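Local coordinates for peptidoglycan D,D-transpeptidase MrdA (Pseudomonas aeruginosa, PDB 7KIS), which probably cross-links the peptide stems of peptidoglycan as a penicillin-binding, serine-type transpeptidase of the inner membrane, at residues Arg320-Pro325 and Tyr454-Pro459; His565-Gly570 and Ala582-Asn587; Arg400-Met405 and Gly424-Arg429. All coordinates share one frame; numbering follows the deposited sequence.

Interaction 1: Arg320-Pro325 and Tyr454-Pro459; sequences RGLYPP and YMQATP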
loop_
_atom_site.group_PDB
_atom_site.type_symbol
_atom_site.label_atom_id
_atom_site.label_comp_id
_atom_site.label_asym_id
_atom_site.label_seq_id
_atom_site.Cartn_x
_atom_site.Cartn_y
_atom_site.Cartn_z
ATOM N N ARG A 320 -7.439 5.030 -3.501
ATOM C CA ARG A 320 -7.684 6.374 -4.007
ATOM C C ARG A 320 -7.276 7.455 -3.015
ATOM O O ARG A 320 -7.569 8.634 -3.243
ATOM C CB ARG A 320 -9.157 6.528 -4.388
ATOM C CG ARG A 320 -9.630 5.481 -5.383
ATOM C CD ARG A 320 -11.137 5.504 -5.557
ATOM N NE ARG A 320 -11.607 4.363 -6.338
ATOM C CZ ARG A 320 -11.959 3.194 -5.812
ATOM N NH1 ARG A 320 -11.896 3.008 -4.501
ATOM N NH2 ARG A 320 -12.375 2.209 -6.597
ATOM N N GLY A 321 -6.600 7.087 -1.930
ATOM C CA GLY A 321 -6.058 8.074 -1.019
ATOM C C GLY A 321 -4.628 8.418 -1.371
ATOM O O GLY A 321 -3.718 7.608 -1.171
ATOM N N LEU A 322 -4.416 9.616 -1.901
ATOM C CA LEU A 322 -3.116 10.040 -2.401
ATOM C C LEU A 322 -2.512 11.050 -1.434
ATOM O O LEU A 322 -3.128 12.080 -1.139
ATOM C CB LEU A 322 -3.250 10.625 -3.806
ATOM C CG LEU A 322 -3.942 9.649 -4.761
ATOM C CD1 LEU A 322 -5.293 10.185 -5.209
ATOM C CD2 LEU A 322 -3.061 9.332 -5.954
ATOM N N TYR A 323 -1.308 10.755 -0.949
ATOM C CA TYR A 323 -0.638 11.580 0.039
ATOM C C TYR A 323 0.811 11.809 -0.361
ATOM O O TYR A 323 1.448 10.913 -0.928
ATOM C CB TYR A 323 -0.684 10.921 1.425
ATOM C CG TYR A 323 -2.040 10.380 1.806
ATOM C CD1 TYR A 323 -3.001 11.204 2.375
ATOM C CD2 TYR A 323 -2.360 9.046 1.597
ATOM C CE1 TYR A 323 -4.243 10.715 2.726
ATOM C CE2 TYR A 323 -3.600 8.547 1.944
ATOM C CZ TYR A 323 -4.539 9.386 2.507
ATOM O OH TYR A 323 -5.774 8.893 2.858
ATOM N N PRO A 324 1.354 12.994 -0.096
ATOM C CA PRO A 324 2.791 13.200 -0.270
ATOM C C PRO A 324 3.563 12.281 0.657
ATOM O O PRO A 324 3.464 12.399 1.888
ATOM C CB PRO A 324 2.990 14.676 0.110
ATOM C CG PRO A 324 1.638 15.294 -0.016
ATOM C CD PRO A 324 0.668 14.216 0.352
ATOM N N PRO A 325 4.343 11.349 0.104
ATOM C CA PRO A 325 4.948 10.297 0.940
ATOM C C PRO A 325 5.937 10.814 1.970
ATOM O O PRO A 325 6.330 10.045 2.856
ATOM C CB PRO A 325 5.634 9.384 -0.084
ATOM C CG PRO A 325 5.814 10.232 -1.299
ATOM C CD PRO A 325 4.678 11.198 -1.322
ATOM N N TYR A 454 4.604 18.225 -5.682
ATOM C CA TYR A 454 3.371 17.693 -6.247
ATOM C C TYR A 454 3.305 16.172 -6.209
ATOM O O TYR A 454 2.346 15.598 -6.734
ATOM C CB TYR A 454 3.197 18.182 -7.687
ATOM C CG TYR A 454 3.572 19.633 -7.882
ATOM C CD1 TYR A 454 2.743 20.649 -7.429
ATOM C CD2 TYR A 454 4.755 19.985 -8.517
ATOM C CE1 TYR A 454 3.080 21.977 -7.601
ATOM C CE2 TYR A 454 5.102 21.311 -8.695
ATOM C CZ TYR A 454 4.260 22.302 -8.236
ATOM O OH TYR A 454 4.600 23.625 -8.410
ATOM N N MET A 455 4.295 15.509 -5.613
ATOM C CA MET A 455 4.349 14.053 -5.646
ATOM C C MET A 455 3.177 13.449 -4.885
ATOM O O MET A 455 2.867 13.855 -3.762
ATOM C CB MET A 455 5.671 13.560 -5.056
ATOM C CG MET A 455 5.885 12.063 -5.206
ATOM S SD MET A 455 7.291 11.455 -4.259
ATOM C CE MET A 455 7.423 9.779 -4.876
ATOM N N GLN A 456 2.521 12.476 -5.513
ATOM C CA GLN A 456 1.377 11.785 -4.939
ATOM C C GLN A 456 1.658 10.292 -4.907
ATOM O O GLN A 456 2.170 9.727 -5.878
ATOM C CB GLN A 456 0.106 12.060 -5.751
ATOM C CG GLN A 456 -0.182 13.533 -5.982
ATOM C CD GLN A 456 -1.456 13.991 -5.300
ATOM O OE1 GLN A 456 -1.832 13.474 -4.249
ATOM N NE2 GLN A 456 -2.128 14.967 -5.897
ATOM N N ALA A 457 1.318 9.655 -3.789
ATOM C CA ALA A 457 1.575 8.232 -3.620
ATOM C C ALA A 457 0.450 7.609 -2.808
ATOM O O ALA A 457 0.035 8.168 -1.790
ATOM C CB ALA A 457 2.926 7.996 -2.935
ATOM N N THR A 458 -0.039 6.447 -3.268
ATOM C CA THR A 458 -1.050 5.656 -2.584
ATOM C C THR A 458 -0.400 4.737 -1.553
ATOM O O THR A 458 0.737 4.293 -1.739
ATOM C CB THR A 458 -1.840 4.817 -3.587
ATOM O OG1 THR A 458 -0.944 3.971 -4.320
ATOM C CG2 THR A 458 -2.591 5.715 -4.561
ATOM N N PRO A 459 -1.105 4.435 -0.459
ATOM C CA PRO A 459 -0.517 3.576 0.584
ATOM C C PRO A 459 -0.111 2.199 0.091
ATOM O O PRO A 459 0.647 1.510 0.784
ATOM C CB PRO A 459 -1.633 3.488 1.635
ATOM C CG PRO A 459 -2.439 4.725 1.426
ATOM C CD PRO A 459 -2.413 4.977 -0.052
#

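Interaction 2: His565-Gly570 and Ala582-Asn587; sequences HALFVG and AVMVEN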
loop_
_atom_site.group_PDB
_atom_site.type_symbol
_atom_site.label_atom_id
_atom_site.label_comp_id
_atom_site.label_asym_id
_atom_site.label_seq_id
_atom_site.Cartn_x
_atom_site.Cartn_y
_atom_site.Cartn_z
ATOM N N HIS A 565 -0.606 14.166 8.434
ATOM C CA HIS A 565 -0.624 12.716 8.588
ATOM C C HIS A 565 0.748 12.164 8.959
ATOM O O HIS A 565 1.781 12.619 8.458
ATOM C CB HIS A 565 -1.101 12.052 7.296
ATOM C CG HIS A 565 -2.272 12.731 6.659
ATOM N ND1 HIS A 565 -3.400 13.088 7.365
ATOM C CD2 HIS A 565 -2.493 13.115 5.379
ATOM C CE1 HIS A 565 -4.264 13.664 6.549
ATOM N NE2 HIS A 565 -3.738 13.692 5.338
ATOM N N ALA A 566 0.748 11.173 9.848
ATOM C CA ALA A 566 1.953 10.453 10.235
ATOM C C ALA A 566 2.101 9.189 9.397
ATOM O O ALA A 566 1.129 8.461 9.173
ATOM C CB ALA A 566 1.916 10.097 11.721
ATOM N N LEU A 567 3.324 8.931 8.935
ATOM C CA LEU A 567 3.611 7.806 8.057
ATOM C C LEU A 567 4.762 6.983 8.619
ATOM O O LEU A 567 5.687 7.519 9.235
ATOM C CB LEU A 567 3.962 8.275 6.636
ATOM C CG LEU A 567 2.830 8.411 5.615
ATOM C CD1 LEU A 567 1.877 9.525 6.008
ATOM C CD2 LEU A 567 3.394 8.665 4.228
ATOM N N PHE A 568 4.696 5.669 8.399
ATOM C CA PHE A 568 5.795 4.777 8.762
ATOM C C PHE A 568 5.700 3.517 7.919
ATOM O O PHE A 568 4.660 2.851 7.913
ATOM C CB PHE A 568 5.760 4.424 10.252
ATOM C CG PHE A 568 7.009 3.738 10.747
ATOM C CD1 PHE A 568 7.191 2.377 10.576
ATOM C CD2 PHE A 568 7.997 4.454 11.391
ATOM C CE1 PHE A 568 8.330 1.747 11.035
ATOM C CE2 PHE A 568 9.143 3.833 11.849
ATOM C CZ PHE A 568 9.308 2.476 11.670
ATOM N N VAL A 569 6.781 3.195 7.216
ATOM C CA VAL A 569 6.907 1.942 6.491
ATOM C C VAL A 569 7.990 1.104 7.166
ATOM O O VAL A 569 8.752 1.589 8.000
ATOM C CB VAL A 569 7.221 2.164 4.998
ATOM C CG1 VAL A 569 6.278 3.197 4.403
ATOM C CG2 VAL A 569 8.671 2.590 4.818
ATOM N N GLY A 570 8.055 -0.172 6.792
ATOM C CA GLY A 570 9.075 -1.044 7.343
ATOM C C GLY A 570 8.874 -2.515 7.045
ATOM O O GLY A 570 7.739 -2.973 6.875
ATOM N N ALA A 582 3.063 -0.698 5.416
ATOM C CA ALA A 582 2.988 0.748 5.250
ATOM C C ALA A 582 1.736 1.242 5.956
ATOM O O ALA A 582 0.644 0.713 5.727
ATOM C CB ALA A 582 2.962 1.148 3.773
ATOM N N VAL A 583 1.893 2.242 6.821
ATOM C CA VAL A 583 0.803 2.748 7.649
ATOM C C VAL A 583 0.668 4.250 7.448
ATOM O O VAL A 583 1.661 4.984 7.496
ATOM C CB VAL A 583 1.011 2.414 9.137
ATOM C CG1 VAL A 583 -0.172 2.898 9.955
ATOM C CG2 VAL A 583 1.174 0.912 9.306
ATOM N N MET A 584 -0.561 4.703 7.215
ATOM C CA MET A 584 -0.897 6.120 7.124
ATOM C C MET A 584 -1.993 6.405 8.144
ATOM O O MET A 584 -3.113 5.900 8.013
ATOM C CB MET A 584 -1.351 6.482 5.710
ATOM C CG MET A 584 -1.327 7.969 5.400
ATOM S SD MET A 584 -2.780 8.853 5.995
ATOM C CE MET A 584 -4.087 7.751 5.467
ATOM N N VAL A 585 -1.672 7.199 9.163
ATOM C CA VAL A 585 -2.631 7.603 10.188
ATOM C C VAL A 585 -2.988 9.065 9.954
ATOM O O VAL A 585 -2.126 9.946 10.063
ATOM C CB VAL A 585 -2.074 7.390 11.604
ATOM C CG1 VAL A 585 -3.060 7.901 12.642
ATOM C CG2 VAL A 585 -1.765 5.920 11.834
ATOM N N GLU A 586 -4.254 9.321 9.629
ATOM C CA GLU A 586 -4.692 10.676 9.323
ATOM C C GLU A 586 -4.540 11.576 10.543
ATOM O O GLU A 586 -5.047 11.266 11.626
ATOM C CB GLU A 586 -6.146 10.668 8.849
ATOM C CG GLU A 586 -6.335 10.170 7.423
ATOM C CD GLU A 586 -7.670 10.579 6.832
ATOM O OE1 GLU A 586 -8.484 11.185 7.561
ATOM O OE2 GLU A 586 -7.908 10.292 5.640
ATOM N N ASN A 587 -3.833 12.695 10.361
ATOM C CA ASN A 587 -3.643 13.697 11.412
ATOM C C ASN A 587 -2.943 13.103 12.634
ATOM O O ASN A 587 -3.309 13.378 13.778
ATOM C CB ASN A 587 -4.973 14.346 11.805
ATOM C CG ASN A 587 -5.780 14.796 10.601
ATOM O OD1 ASN A 587 -5.399 14.550 9.457
ATOM N ND2 ASN A 587 -6.901 15.461 10.854
#

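Interaction 3: Arg400-Met405 and Gly424-Arg429; sequences RLHAFM and GLMPSR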
loop_
_atom_site.group_PDB
_atom_site.type_symbol
_atom_site.label_atom_id
_atom_site.label_comp_id
_atom_site.label_asym_id
_atom_site.label_seq_id
_atom_site.Cartn_x
_atom_site.Cartn_y
_atom_site.Cartn_z
ATOM N N ARG A 400 16.705 11.954 -13.892
ATOM C CA ARG A 400 17.115 10.640 -13.428
ATOM C C ARG A 400 16.503 10.287 -12.078
ATOM O O ARG A 400 16.599 9.129 -11.653
ATOM C CB ARG A 400 18.640 10.563 -13.320
ATOM C CG ARG A 400 19.394 10.898 -14.593
ATOM C CD ARG A 400 20.902 10.811 -14.376
ATOM N NE ARG A 400 21.356 11.648 -13.266
ATOM C CZ ARG A 400 22.629 11.801 -12.916
ATOM N NH1 ARG A 400 23.585 11.177 -13.590
ATOM N NH2 ARG A 400 22.951 12.585 -11.896
ATOM N N LEU A 401 15.868 11.252 -11.403
ATOM C CA LEU A 401 15.141 10.961 -10.170
ATOM C C LEU A 401 13.764 10.384 -10.473
ATOM O O LEU A 401 13.407 9.316 -9.963
ATOM C CB LEU A 401 15.029 12.219 -9.299
ATOM C CG LEU A 401 14.201 12.110 -8.011
ATOM C CD1 LEU A 401 14.748 10.994 -7.137
ATOM C CD2 LEU A 401 14.199 13.428 -7.244
ATOM N N HIS A 402 12.975 11.086 -11.293
ATOM C CA HIS A 402 11.665 10.573 -11.684
ATOM C C HIS A 402 11.775 9.207 -12.348
ATOM O O HIS A 402 10.887 8.364 -12.182
ATOM C CB HIS A 402 10.972 11.565 -12.619
ATOM C CG HIS A 402 10.010 10.931 -13.576
ATOM N ND1 HIS A 402 8.685 10.709 -13.264
ATOM C CD2 HIS A 402 10.178 10.479 -14.841
ATOM C CE1 HIS A 402 8.081 10.144 -14.294
ATOM N NE2 HIS A 402 8.965 9.992 -15.264
ATOM N N ALA A 403 12.854 8.970 -13.098
ATOM C CA ALA A 403 13.043 7.675 -13.740
ATOM C C ALA A 403 13.308 6.575 -12.718
ATOM O O ALA A 403 12.827 5.448 -12.873
ATOM C CB ALA A 403 14.187 7.755 -14.749
ATOM N N PHE A 404 14.075 6.882 -11.668
ATOM C CA PHE A 404 14.393 5.868 -10.666
ATOM C C PHE A 404 13.197 5.571 -9.771
ATOM O O PHE A 404 12.872 4.404 -9.519
ATOM C CB PHE A 404 15.594 6.312 -9.830
ATOM C CG PHE A 404 16.246 5.195 -9.066
ATOM C CD1 PHE A 404 15.765 4.810 -7.824
ATOM C CD2 PHE A 404 17.338 4.525 -9.592
ATOM C CE1 PHE A 404 16.362 3.782 -7.122
ATOM C CE2 PHE A 404 17.940 3.496 -8.893
ATOM C CZ PHE A 404 17.451 3.124 -7.657
ATOM N N MET A 405 12.527 6.615 -9.274
ATOM C CA MET A 405 11.357 6.405 -8.431
ATOM C C MET A 405 10.193 5.798 -9.200
ATOM O O MET A 405 9.286 5.233 -8.581
ATOM C CB MET A 405 10.930 7.723 -7.781
ATOM C CG MET A 405 12.037 8.407 -6.994
ATOM S SD MET A 405 12.609 7.424 -5.595
ATOM C CE MET A 405 11.276 7.684 -4.429
ATOM N N GLY A 424 -1.374 7.810 -8.808
ATOM C CA GLY A 424 -0.400 8.618 -8.108
ATOM C C GLY A 424 0.295 9.547 -9.085
ATOM O O GLY A 424 -0.011 9.592 -10.278
ATOM N N LEU A 425 1.253 10.309 -8.568
ATOM C CA LEU A 425 1.993 11.244 -9.407
ATOM C C LEU A 425 3.458 11.238 -9.004
ATOM O O LEU A 425 3.786 11.470 -7.837
ATOM C CB LEU A 425 1.417 12.659 -9.305
ATOM C CG LEU A 425 2.116 13.713 -10.165
ATOM C CD1 LEU A 425 2.049 13.338 -11.639
ATOM C CD2 LEU A 425 1.508 15.086 -9.931
ATOM N N MET A 426 4.330 10.967 -9.971
ATOM C CA MET A 426 5.771 11.156 -9.816
ATOM C C MET A 426 6.186 12.232 -10.805
ATOM O O MET A 426 6.383 11.940 -11.998
ATOM C CB MET A 426 6.540 9.859 -10.067
ATOM C CG MET A 426 8.022 9.957 -9.741
ATOM S SD MET A 426 8.329 10.977 -8.287
ATOM C CE MET A 426 10.085 11.291 -8.453
ATOM N N PRO A 427 6.311 13.485 -10.372
ATOM C CA PRO A 427 6.465 14.583 -11.331
ATOM C C PRO A 427 7.770 14.511 -12.104
ATOM O O PRO A 427 8.809 14.085 -11.595
ATOM C CB PRO A 427 6.412 15.837 -10.453
ATOM C CG PRO A 427 6.791 15.368 -9.094
ATOM C CD PRO A 427 6.285 13.961 -8.980
ATOM N N SER A 428 7.698 14.952 -13.356
ATOM C CA SER A 428 8.833 14.974 -14.260
ATOM C C SER A 428 8.830 16.318 -14.975
ATOM O O SER A 428 7.924 17.136 -14.794
ATOM C CB SER A 428 8.788 13.799 -15.245
ATOM O OG SER A 428 8.255 14.189 -16.498
ATOM N N ARG A 429 9.848 16.549 -15.805
ATOM C CA ARG A 429 9.879 17.785 -16.581
ATOM C C ARG A 429 8.794 17.807 -17.651
ATOM O O ARG A 429 8.270 18.878 -17.979
ATOM C CB ARG A 429 11.260 17.975 -17.216
ATOM C CG ARG A 429 11.412 19.271 -18.008
ATOM C CD ARG A 429 12.833 19.473 -18.517
ATOM N NE ARG A 429 13.837 18.886 -17.636
ATOM C CZ ARG A 429 14.508 19.566 -16.713
ATOM N NH1 ARG A 429 15.409 18.953 -15.958
ATOM N NH2 ARG A 429 14.276 20.862 -16.543
#

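Interaction 1: Arg320-Pro325 and Tyr454-Pro459
Tyr323 and Ala457 exchange two backbone hydrogen bonds and so form a single antiparallel bridge where two loops cross. Tyr323 N reaches Ala457 O over 3.0 Å, and Ala457 N returns a bond to Tyr323 O over 3.1 Å. Pro459 and Pro325, at the positions where the next pairs would need a donor, have no N-H, which fits the pairing going no further. Met455 can be followed outward: from CB its chain runs extended, with CG anti to the backbone N (chi1 -173°), and passes across the ring of Pro325 at about a right angle. CG lies 4.2 Å from Pro325 CD, SD 3.5 Å from Pro325 CG, and CE 3.9 Å from that same CG. Ala457, ending at CB, fits beside the proline ring, with CB 4.0 Å from Pro325 CD. At the other end, Pro459 CG meets the edge of the Tyr323 ring at CE2, and Leu322 CD2 lies beside Thr458 CG2, whose residue N-caps helix 459-470. Pro325 O in turn accepts a hydrogen bond from Thr328, next to Ser327, the predicted acylated serine at the start of the S-x-x-K motif. The contact thus pairs main-chain polarity with apolar side chains: the bridge satisfies buried peptide groups, while thioether, proline and methyl surfaces pack together in a mostly buried crossing, close to the loop of the predicted acyl-serine.

Interaction 2: His565-Gly570 and Ala582-Asn587
Strands 566-570 and 582-585 run antiparallel, their axes 4.9 Å apart at closest approach and their directions 172° apart, with Ala566-Val585 and Phe568-Val583 as hydrogen-bonded pairs and Leu567-Met584 and Val569-Ala582 as non-hydrogen-bonded ones. On the face carrying the latter two pairs, Leu567 CD1 touches Met584 CG at 3.6 Å, and Val569 CG1 meets the methyl of Ala582 at 3.9 Å. Met584 bends beyond CG, bringing its SD to 3.8 Å from His565 CB, in an oblique sulfur-aromatic contact with the imidazole. Past the strand ends, the histidine takes over from the backbone as acceptor: Asn587 N donates to His565 ND1 over 3.1 Å, lying in the ring plane. Asparagine suits the left-handed backbone conformation (phi 60°, psi 42°) here, and its amide lies nearly parallel to the imidazole. Glu586 points its carboxylate elsewhere, to salt bridges with Arg267 and Arg317. This hairpin belongs to the central sheet of the transpeptidase fold: strand 566-572 also bonds to strand 536-541, which bears the K-S-G-T motif, and strand 579-585 to strand 268-273. Helix 591-607 covers the Ala566, Phe568 and Val583 side, and helix 459-470 the Leu567, Val569 and Ala582 side.

Interaction 3: Arg400-Met405 and Gly424-Arg429
Met426 pushes its side chain against helix 398-407, and its methyl is the tight part of the contact. CE lies 3.7 Å from Met405 CB, equally near His402 CA, and 4.2 Å from Leu401 CG. The chain reaches them because CG stands anti to the backbone N (chi1 -172°) before a bend at chi2 turns SD and CE along the helix surface. A long, flexible thioether suits this uneven, buried seat between turns of a helix. The partly exposed side is built differently. There the His402 ring runs past Met426 in the opposite direction, and its ND1 gives a weak hydrogen bond to Met426 O, 2.9 Å away but bent to 130°. Ser428 CB sits over the centre of the imidazole, 3.5 Å from the ring centroid, in a CH-pi contact. Serine serves twice, since its OG caps the N-terminus of helix 429-435 at Glu430 N while its CB covers the ring. Farther out, Arg429 has a long, weak ion pair with Asp399 and packs on Trp440. The chemistry therefore grades from apolar packing round Met426 to a more exposed side with one weak hydrogen bond, where the imidazole meets the loop by its edge, at Met426 O, and by a face, under Ser428 CB.

In the fold
All three contacts lie in the transpeptidase domain. Interaction 2 is the most regular, a hairpin inside the central sheet; interaction 1 is a buried crossing of loops; interaction 3, nested within the loop that interaction 1 closes, has its centre about 18 Å from that of the chain, against about 10 and 11 Å for interactions 1 and 2, though it too is mostly buried. Interactions 1 and 2 meet where the Tyr323 ring packs roughly perpendicular to that of His565 and Pro325 touches Leu567, and helix 459-470 packs on one face of the hairpin. Interactions 1 and 3 share a probable Gln456 N to Leu425 O hydrogen bond. Backbone-to-backbone bonding falls from repeated pairs, to one bridge, to none.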